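Local coordinates for protein leukocyte-associated immunoglobulin-like receptor 1 (Mus musculus, PDB 4ESK) that acts as a collagen-recognising inhibitory receptor on immune cells, restraining the cytolytic function of natural killer cells, B cells and T cells, at residues Met19-Gln22 against Gly23-Val26. Sequence-based numbering, arbitrary orientation.
Sequences MISQ and GTFV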
ATOM      1  N   MET A  19      -8.360  -1.301  11.474  1.00 18.44           N
ATOM      2  CA  MET A  19      -7.807  -1.524  12.797  1.00 20.89           C
ATOM      3  C   MET A  19      -6.848  -2.708  12.723  1.00 20.51           C
ATOM      4  O   MET A  19      -7.171  -3.753  12.147  1.00 19.53           O
ATOM      5  CB  MET A  19      -8.953  -1.870  13.742  1.00 24.99           C
ATOM      6  CG  MET A  19      -8.588  -2.175  15.181  1.00 30.41           C
ATOM      7  SD  MET A  19     -10.105  -2.438  16.135  1.00 39.87           S
ATOM      8  CE  MET A  19     -10.046  -4.217  16.382  1.00 35.72           C
ATOM      9  N   ILE A  20      -5.685  -2.548  13.347  1.00 19.19           N
ATOM     10  CA  ILE A  20      -4.585  -3.484  13.250  1.00 19.63           C
ATOM     11  C   ILE A  20      -4.068  -3.660  14.678  1.00 20.56           C
ATOM     12  O   ILE A  20      -3.828  -2.671  15.340  1.00 19.57           O
ATOM     13  CB  ILE A  20      -3.446  -2.879  12.379  1.00 19.36           C
ATOM     14  CG1 ILE A  20      -3.967  -2.479  10.983  1.00 20.43           C
ATOM     15  CG2 ILE A  20      -2.268  -3.835  12.268  1.00 19.54           C
ATOM     16  CD1 ILE A  20      -4.402  -3.650  10.122  1.00 19.16           C
ATOM     17  N   SER A  21      -3.909  -4.893  15.144  1.00 22.71           N
ATOM     18  CA  SER A  21      -3.363  -5.132  16.485  1.00 24.65           C
ATOM     19  C   SER A  21      -1.842  -4.938  16.510  1.00 23.93           C
ATOM     20  O   SER A  21      -1.147  -5.402  15.626  1.00 22.71           O
ATOM     21  CB  SER A  21      -3.684  -6.560  16.941  1.00 26.77           C
ATOM     22  OG  SER A  21      -5.065  -6.837  16.803  1.00 30.27           O
ATOM     23  N   GLN A  22      -1.325  -4.298  17.553  1.00 25.63           N
ATOM     24  CA  GLN A  22       0.121  -4.218  17.763  1.00 24.46           C
ATOM     25  C   GLN A  22       0.724  -5.618  17.663  1.00 22.91           C
ATOM     26  O   GLN A  22       0.145  -6.593  18.150  1.00 20.98           O
ATOM     27  CB  GLN A  22       0.415  -3.594  19.141  1.00 28.66           C
ATOM     28  CG  GLN A  22       1.838  -3.104  19.333  1.00 30.92           C
ATOM     29  CD  GLN A  22       2.134  -2.667  20.765  1.00 36.43           C
ATOM     30  OE1 GLN A  22       1.284  -2.775  21.662  1.00 38.27           O
ATOM     31  NE2 GLN A  22       3.355  -2.181  20.988  1.00 38.72           N
ATOM     32  N   GLY A  23       1.887  -5.723  17.013  1.00 21.16           N
ATOM     33  CA  GLY A  23       2.561  -6.991  16.814  1.00 20.91           C
ATOM     34  C   GLY A  23       2.097  -7.756  15.584  1.00 20.83           C
ATOM     35  O   GLY A  23       2.624  -8.821  15.297  1.00 23.41           O
ATOM     36  N   THR A  24       1.104  -7.218  14.876  1.00 19.85           N
ATOM     37  CA  THR A  24       0.569  -7.818  13.642  1.00 21.00           C
ATOM     38  C   THR A  24       1.577  -7.674  12.513  1.00 18.76           C
ATOM     39  O   THR A  24       2.334  -6.717  12.484  1.00 17.43           O
ATOM     40  CB  THR A  24      -0.721  -7.079  13.183  1.00 20.97           C
ATOM     41  OG1 THR A  24      -1.727  -7.214  14.169  1.00 23.58           O
ATOM     42  CG2 THR A  24      -1.304  -7.606  11.819  1.00 21.90           C
ATOM     43  N   PHE A  25       1.550  -8.610  11.570  1.00 19.59           N
ATOM     44  CA  PHE A  25       2.267  -8.435  10.302  1.00 20.05           C
ATOM     45  C   PHE A  25       1.281  -7.984   9.214  1.00 19.31           C
ATOM     46  O   PHE A  25       0.292  -8.681   8.927  1.00 20.46           O
ATOM     47  CB  PHE A  25       2.998  -9.715   9.906  1.00 22.70           C
ATOM     48  CG  PHE A  25       4.217  -9.997  10.745  1.00 25.13           C
ATOM     49  CD1 PHE A  25       4.087 -10.422  12.055  1.00 26.80           C
ATOM     50  CD2 PHE A  25       5.497  -9.832  10.223  1.00 26.64           C
ATOM     51  CE1 PHE A  25       5.207 -10.661  12.844  1.00 28.66           C
ATOM     52  CE2 PHE A  25       6.621 -10.083  11.007  1.00 26.65           C
ATOM     53  CZ  PHE A  25       6.470 -10.493  12.320  1.00 27.79           C
ATOM     54  N   VAL A  26       1.533  -6.803   8.657  1.00 16.29           N
ATOM     55  CA  VAL A  26       0.689  -6.218   7.602  1.00 15.34           C
ATOM     56  C   VAL A  26       1.343  -6.481   6.243  1.00 14.84           C
ATOM     57  O   VAL A  26       2.572  -6.550   6.139  1.00 14.14           O
ATOM     58  CB  VAL A  26       0.501  -4.706   7.820  1.00 15.09           C
ATOM     59  CG1 VAL A  26      -0.061  -4.015   6.592  1.00 16.40           C
ATOM     60  CG2 VAL A  26      -0.415  -4.431   9.012  1.00 15.40           C
TER
HETATM   61  O   HOH W   1      -4.712  -6.953  13.265  1.00 34.95           O
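S21 and T24 close a type II beta turn in which the amide N of T24 reaches back to the carbonyl O of S21 at 3.0 Å. The corners are Q22 and G23, and the two together identify the type: psi is 139° at Q22, and phi is positive, 86°, at G23.

The side chain of T24 leans into the turn. Its chi1 of -62° puts OG1 beside its own backbone N, on the S21 O side. S21 O takes the T24 amide and, if the modelled 2.4 Å separation from T24 OG1 is taken at face value, the hydroxyl too; that distance is very short for a hydrogen bond, and its exact length is doubtful. A water bridges the two residues, accepting from S21 N at 2.9 Å and donating to T24 OG1 at 3.1 Å.

In the immunoglobulin sandwich this turn leads from strand 17-21, an outermost strand of its sheet within this chain, which runs parallel to strand 88-100, into strand 26-31, which pairs with strand 62-67 in the other sheet. G23 and T24 make backbone hydrogen bonds with V70.

The rest of the contact is apolar. The CG2 branch of I20, anti to its backbone N, lies 3.7 Å from T24 CB and 3.8 Å from V26 CG2, and the I20 side chain crosses both partners at about a right angle. A single methyl thus touches both residues across the turn, while I20 also packs on L97 and V70. The CB of Q22 points away from 23-26, and its extended chain rests against V99 and K101.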